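Local coordinates for conserved uncharacterized protein (predicted phosphoesterase COG0622) (Streptococcus pneumoniae, PDB 3CK2) that is a predicted metal-dependent phosphoesterase of the calcineurin-like superfamily that binds two manganese ions, its physiological substrate being uncharacterised, at residues Q95-W100 against A107-G112; K124-N129 against A146-D151. All coordinates share one frame; numbering follows the deposited sequence.

Contact 1: Q95-W100 against A107-G112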
loop_
_atom_site.group_PDB
_atom_site.type_symbol
_atom_site.label_atom_id
_atom_site.label_comp_id
_atom_site.label_asym_id
_atom_site.label_seq_id
_atom_site.Cartn_x
_atom_site.Cartn_y
_atom_site.Cartn_z
ATOM N N GLN A 95 -9.193 -4.133 14.836
ATOM C CA GLN A 95 -10.641 -4.307 14.839
ATOM C C GLN A 95 -11.397 -3.170 14.126
ATOM O O GLN A 95 -12.370 -3.422 13.418
ATOM C CB GLN A 95 -11.152 -4.457 16.277
ATOM C CG GLN A 95 -10.692 -5.753 16.936
ATOM C CD GLN A 95 -11.387 -6.038 18.247
ATOM O OE1 GLN A 95 -11.475 -5.166 19.122
ATOM N NE2 GLN A 95 -11.878 -7.271 18.405
ATOM N N LYS A 96 -10.957 -1.928 14.318
ATOM C CA LYS A 96 -11.570 -0.800 13.637
ATOM C C LYS A 96 -11.263 -0.837 12.129
ATOM O O LYS A 96 -12.145 -0.651 11.315
ATOM C CB LYS A 96 -11.119 0.529 14.269
ATOM C CG LYS A 96 -11.701 0.800 15.658
ATOM C CD LYS A 96 -11.285 2.155 16.173
ATOM C CE LYS A 96 -11.436 2.282 17.695
ATOM N NZ LYS A 96 -10.121 2.165 18.471
ATOM N N LEU A 97 -10.016 -1.087 11.763
ATOM C CA LEU A 97 -9.670 -1.225 10.340
ATOM C C LEU A 97 -10.454 -2.369 9.646
ATOM O O LEU A 97 -10.970 -2.199 8.548
ATOM C CB LEU A 97 -8.176 -1.454 10.175
ATOM C CG LEU A 97 -7.619 -1.371 8.749
ATOM C CD1 LEU A 97 -7.734 0.084 8.217
ATOM C CD2 LEU A 97 -6.195 -1.897 8.703
ATOM N N ASP A 98 -10.552 -3.515 10.306
ATOM C CA ASP A 98 -11.283 -4.658 9.772
ATOM C C ASP A 98 -12.801 -4.388 9.715
ATOM O O ASP A 98 -13.471 -4.842 8.801
ATOM C CB ASP A 98 -10.980 -5.897 10.624
ATOM C CG ASP A 98 -11.562 -7.172 10.054
ATOM O OD1 ASP A 98 -11.181 -7.610 8.956
ATOM O OD2 ASP A 98 -12.395 -7.776 10.724
ATOM N N TYR A 99 -13.361 -3.668 10.679
ATOM C CA TYR A 99 -14.783 -3.338 10.604
ATOM C C TYR A 99 -15.102 -2.514 9.337
ATOM O O TYR A 99 -16.073 -2.778 8.626
ATOM C CB TYR A 99 -15.206 -2.589 11.861
ATOM C CG TYR A 99 -16.683 -2.225 11.911
ATOM C CD1 TYR A 99 -17.644 -3.166 12.268
ATOM C CD2 TYR A 99 -17.108 -0.927 11.618
ATOM C CE1 TYR A 99 -19.002 -2.828 12.323
ATOM C CE2 TYR A 99 -18.442 -0.585 11.666
ATOM C CZ TYR A 99 -19.385 -1.533 12.020
ATOM O OH TYR A 99 -20.694 -1.162 12.065
ATOM N N TRP A 100 -14.237 -1.537 9.059
ATOM C CA TRP A 100 -14.366 -0.651 7.906
ATOM C C TRP A 100 -14.237 -1.449 6.638
ATOM O O TRP A 100 -15.005 -1.243 5.724
ATOM C CB TRP A 100 -13.298 0.464 7.957
ATOM C CG TRP A 100 -13.234 1.334 6.729
ATOM C CD1 TRP A 100 -14.287 1.962 6.128
ATOM C CD2 TRP A 100 -12.067 1.698 5.966
ATOM N NE1 TRP A 100 -13.859 2.676 5.035
ATOM C CE2 TRP A 100 -12.501 2.537 4.912
ATOM C CE3 TRP A 100 -10.706 1.385 6.056
ATOM C CZ2 TRP A 100 -11.620 3.077 3.962
ATOM C CZ3 TRP A 100 -9.833 1.924 5.112
ATOM C CH2 TRP A 100 -10.294 2.766 4.087
ATOM N N ALA A 107 -11.850 -6.028 -1.597
ATOM C CA ALA A 107 -10.975 -7.160 -1.915
ATOM C C ALA A 107 -9.641 -7.013 -1.138
ATOM O O ALA A 107 -9.061 -7.998 -0.637
ATOM C CB ALA A 107 -10.719 -7.251 -3.447
ATOM N N ILE A 108 -9.172 -5.766 -1.059
ATOM C CA ILE A 108 -7.861 -5.431 -0.531
ATOM C C ILE A 108 -7.965 -4.160 0.318
ATOM O O ILE A 108 -8.652 -3.213 -0.045
ATOM C CB ILE A 108 -6.810 -5.200 -1.657
ATOM C CG1 ILE A 108 -6.691 -6.449 -2.562
ATOM C CG2 ILE A 108 -5.413 -4.781 -1.025
ATOM C CD1 ILE A 108 -5.812 -6.249 -3.824
ATOM N N CYS A 109 -7.296 -4.181 1.459
ATOM C CA CYS A 109 -7.217 -3.059 2.382
ATOM C C CYS A 109 -5.735 -2.684 2.577
ATOM O O CYS A 109 -4.944 -3.457 3.065
ATOM C CB CYS A 109 -7.866 -3.441 3.705
ATOM S SG CYS A 109 -7.788 -2.136 4.977
ATOM N N LEU A 110 -5.380 -1.494 2.133
ATOM C CA LEU A 110 -4.012 -1.020 2.117
ATOM C C LEU A 110 -3.837 -0.032 3.248
ATOM O O LEU A 110 -4.651 0.855 3.414
ATOM C CB LEU A 110 -3.722 -0.310 0.789
ATOM C CG LEU A 110 -3.772 -1.162 -0.478
ATOM C CD1 LEU A 110 -3.486 -0.268 -1.718
ATOM C CD2 LEU A 110 -2.778 -2.364 -0.389
ATOM N N TYR A 111 -2.768 -0.205 4.023
ATOM C CA TYR A 111 -2.464 0.679 5.152
ATOM C C TYR A 111 -0.911 0.925 5.271
ATOM O O TYR A 111 -0.107 0.272 4.595
ATOM C CB TYR A 111 -3.149 0.157 6.460
ATOM C CG TYR A 111 -2.565 -1.090 7.049
ATOM C CD1 TYR A 111 -1.706 -1.027 8.129
ATOM C CD2 TYR A 111 -2.883 -2.342 6.551
ATOM C CE1 TYR A 111 -1.137 -2.184 8.678
ATOM C CE2 TYR A 111 -2.292 -3.519 7.092
ATOM C CZ TYR A 111 -1.424 -3.420 8.150
ATOM O OH TYR A 111 -0.852 -4.558 8.707
ATOM N N GLY A 112 -0.536 1.931 6.073
ATOM C CA GLY A 112 0.839 2.248 6.368
ATOM C C GLY A 112 1.025 2.377 7.882
ATOM O O GLY A 112 0.614 1.503 8.645
#
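L97 on helix 95-103 reaches down onto C109 and Y111, and these three side chains account for most of the surface buried here. The evidence for a helix-on-sheet contact is direct: the nearest CA pair across the two segments, L97 CA and C109 CA, is 8.5 Å apart, so side chains alone bridge the gap. With CG held anti to the backbone N (chi1 -170°), L97 spreads its fork over the strand. L97 CG lies 3.9 Å from C109 SG, and the L97 CD1 branch stands equally close to the same sulfur. The other branch turns along the chain, where L97 CD2 lies over one face of the Y111 ring, 4.0 Å from Y111 CD2, a methyl-over-ring contact; the two side chains cross nearly at right angles. Back on the helix, L97 CD1 also sits in plane at the edge of the W100 ring, so the leucine is wedged between its own helical neighbour and the strand. The Y111 ring also meets F94. W100, in turn, packs on I81 and T83 of strand 78-83 and makes a cation-pi contact with R70. Helix 95-103 forms the connection of a beta-alpha-beta crossover, since it lies in the chain between strands 78-83 and 108-110, which pair in parallel in the five-stranded sheet. Just beyond the segment follow the manganese ligands H113 and H115, in the G-H-x-H pattern familiar from this superfamily; the Y111 side chain is itself about 10 Å from a manganese ion. All the touching atoms are carbon or sulfur and all three residues are buried, implying that van der Waals fit and exclusion of water, without directional bonds, hold helix to strand.

Contact 2: K124-N129 against A146-D151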
loop_
_atom_site.group_PDB
_atom_site.type_symbol
_atom_site.label_atom_id
_atom_site.label_comp_id
_atom_site.label_asym_id
_atom_site.label_seq_id
_atom_site.Cartn_x
_atom_site.Cartn_y
_atom_site.Cartn_z
ATOM N N LYS A 124 -12.429 -12.641 3.578
ATOM C CA LYS A 124 -11.809 -12.864 2.249
ATOM C C LYS A 124 -10.925 -11.665 1.886
ATOM O O LYS A 124 -10.627 -11.449 0.712
ATOM C CB LYS A 124 -12.862 -13.096 1.170
ATOM C CG LYS A 124 -13.804 -14.255 1.453
ATOM C CD LYS A 124 -15.181 -13.984 0.882
ATOM C CE LYS A 124 -15.913 -12.915 1.706
ATOM N NZ LYS A 124 -17.201 -12.565 1.047
ATOM N N ILE A 125 -10.509 -10.887 2.887
ATOM C CA ILE A 125 -9.856 -9.609 2.646
ATOM C C ILE A 125 -8.353 -9.683 2.894
ATOM O O ILE A 125 -7.897 -10.043 3.990
ATOM C CB ILE A 125 -10.477 -8.465 3.516
ATOM C CG1 ILE A 125 -12.016 -8.498 3.437
ATOM C CG2 ILE A 125 -9.915 -7.099 3.060
ATOM C CD1 ILE A 125 -12.755 -7.538 4.364
ATOM N N LEU A 126 -7.596 -9.332 1.858
ATOM C CA LEU A 126 -6.157 -9.115 1.980
ATOM C C LEU A 126 -5.877 -7.757 2.630
ATOM O O LEU A 126 -6.315 -6.705 2.108
ATOM C CB LEU A 126 -5.494 -9.143 0.606
ATOM C CG LEU A 126 -4.004 -8.803 0.533
ATOM C CD1 LEU A 126 -3.160 -9.835 1.278
ATOM C CD2 LEU A 126 -3.570 -8.651 -0.914
ATOM N N PHE A 127 -5.171 -7.800 3.773
ATOM C CA PHE A 127 -4.626 -6.619 4.437
ATOM C C PHE A 127 -3.113 -6.567 4.201
ATOM O O PHE A 127 -2.399 -7.539 4.444
ATOM C CB PHE A 127 -4.906 -6.633 5.949
ATOM C CG PHE A 127 -6.379 -6.538 6.300
ATOM C CD1 PHE A 127 -6.949 -5.319 6.676
ATOM C CD2 PHE A 127 -7.183 -7.658 6.262
ATOM C CE1 PHE A 127 -8.298 -5.238 6.993
ATOM C CE2 PHE A 127 -8.534 -7.575 6.581
ATOM C CZ PHE A 127 -9.086 -6.355 6.926
ATOM N N LEU A 128 -2.638 -5.415 3.744
ATOM C CA LEU A 128 -1.249 -5.245 3.346
ATOM C C LEU A 128 -0.701 -3.916 3.824
ATOM O O LEU A 128 -1.279 -2.853 3.547
ATOM C CB LEU A 128 -1.103 -5.323 1.813
ATOM C CG LEU A 128 0.273 -5.061 1.178
ATOM C CD1 LEU A 128 1.240 -6.227 1.471
ATOM C CD2 LEU A 128 0.081 -4.911 -0.299
ATOM N N ASN A 129 0.428 -4.010 4.528
ATOM C CA ASN A 129 1.312 -2.886 4.766
ATOM C C ASN A 129 2.534 -3.181 3.922
ATOM O O ASN A 129 3.169 -4.250 4.076
ATOM C CB ASN A 129 1.658 -2.770 6.258
ATOM C CG ASN A 129 2.407 -1.473 6.590
ATOM O OD1 ASN A 129 3.292 -1.051 5.855
ATOM N ND2 ASN A 129 2.055 -0.852 7.708
ATOM N N ALA A 146 5.785 -2.987 -1.906
ATOM C CA ALA A 146 5.069 -4.235 -2.225
ATOM C C ALA A 146 4.469 -4.222 -3.638
ATOM O O ALA A 146 4.038 -3.190 -4.163
ATOM C CB ALA A 146 3.961 -4.545 -1.138
ATOM N N ARG A 147 4.500 -5.398 -4.238
ATOM C CA ARG A 147 3.774 -5.731 -5.465
ATOM C C ARG A 147 2.698 -6.783 -5.161
ATOM O O ARG A 147 2.998 -7.824 -4.561
ATOM C CB ARG A 147 4.732 -6.284 -6.509
ATOM C CG ARG A 147 4.036 -6.614 -7.806
ATOM C CD ARG A 147 4.997 -7.152 -8.840
ATOM N NE ARG A 147 5.621 -8.385 -8.363
ATOM C CZ ARG A 147 6.801 -8.860 -8.779
ATOM N NH1 ARG A 147 7.520 -8.220 -9.686
ATOM N NH2 ARG A 147 7.277 -9.977 -8.270
ATOM N N VAL A 148 1.461 -6.510 -5.558
ATOM C CA VAL A 148 0.388 -7.501 -5.472
ATOM C C VAL A 148 -0.084 -7.898 -6.889
ATOM O O VAL A 148 -0.392 -7.031 -7.709
ATOM C CB VAL A 148 -0.839 -7.012 -4.620
ATOM C CG1 VAL A 148 -1.852 -8.177 -4.415
ATOM C CG2 VAL A 148 -0.386 -6.399 -3.270
ATOM N N GLU A 149 -0.129 -9.206 -7.153
ATOM C CA GLU A 149 -0.745 -9.727 -8.384
ATOM C C GLU A 149 -2.104 -10.351 -8.072
ATOM O O GLU A 149 -2.267 -11.103 -7.109
ATOM C CB GLU A 149 0.218 -10.656 -9.094
ATOM C CG GLU A 149 1.515 -9.887 -9.324
ATOM C CD GLU A 149 2.496 -10.571 -10.228
ATOM O OE1 GLU A 149 2.992 -11.649 -9.823
ATOM O OE2 GLU A 149 2.768 -10.010 -11.332
ATOM N N ILE A 150 -3.111 -9.930 -8.830
ATOM C CA ILE A 150 -4.492 -10.251 -8.492
ATOM C C ILE A 150 -5.115 -10.982 -9.643
ATOM O O ILE A 150 -5.069 -10.499 -10.760
ATOM C CB ILE A 150 -5.379 -8.981 -8.162
ATOM C CG1 ILE A 150 -4.752 -8.093 -7.065
ATOM C CG2 ILE A 150 -6.801 -9.402 -7.783
ATOM C CD1 ILE A 150 -4.431 -6.687 -7.524
ATOM N N ASP A 151 -5.684 -12.148 -9.371
ATOM C CA ASP A 151 -6.632 -12.757 -10.309
ATOM C C ASP A 151 -7.757 -13.460 -9.533
ATOM O O ASP A 151 -7.843 -13.305 -8.306
ATOM C CB ASP A 151 -5.935 -13.636 -11.366
ATOM C CG ASP A 151 -5.335 -14.908 -10.804
ATOM O OD1 ASP A 151 -5.408 -15.177 -9.607
ATOM O OD2 ASP A 151 -4.771 -15.672 -11.604
#
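No flat group lies between L126 and L128 of one strand and A146 and V148 of the other: methyl groups alone make the contact, and no ring offers a face or an edge to the facing segment. The one aromatic residue of the two segments, F127, is carried on the opposite side of its strand. Alternation explains this, since L126 and L128 both direct their CB atoms toward strand 145-150. The tightest point is L128 CD2 against V148 CG2, at 3.4 Å closer than ordinary van der Waals contact, where the two side chains extend toward each other tip to tip. L128 CD2 also touches A146 CB at 4.0 Å, and its sister methyl L128 CD1 reaches the same atom at 4.1 Å, so the fork straddles the small alanine. L126 meets the other branch of the valine, L126 CD2 lying 3.9 Å from V148 CG1, but here the side chains slide past each other in opposite directions. V148 can serve both leucines because its chi1 of -173° places CG1 anti to the backbone N and CG2 beside it, one methyl for each neighbour. The strand segments run at 159° with axes 9.1 Å apart at closest approach, nearly antiparallel yet too widely spaced for backbone pairing; this is the face-to-face spacing of two stacked sheets, as expected of the calcineurin-like beta-sandwich. The side chains of F155 and F159, on neighbouring strand 154-160, touch L126 and L128 respectively. On the outer side of strand 125-130, F127 packs under helix 95-103 against D98 and A101, while strand 125-130 is flanked within its sheet by 108-110 and 117-122, and strand 145-150 lies between 7-12 and 154-160.

In the fold
Both contacts are buried, and they work on opposite faces of the five-stranded sheet, in which strands 108-110 and 125-130 are parallel neighbours. Contact 1 seats a helix on the outer face; contact 2 closes the inner face against the six-stranded sheet. The centres lie 12 Å apart, and probable backbone hydrogen bonds join them, from C109 N to L126 O at 2.8 Å and from Y111 N to L128 O at 3.1 Å. Their chemistry differs with position: sulfur and a tyrosine ring mix with leucine under the helix, whereas between the sheets the contact is purely aliphatic.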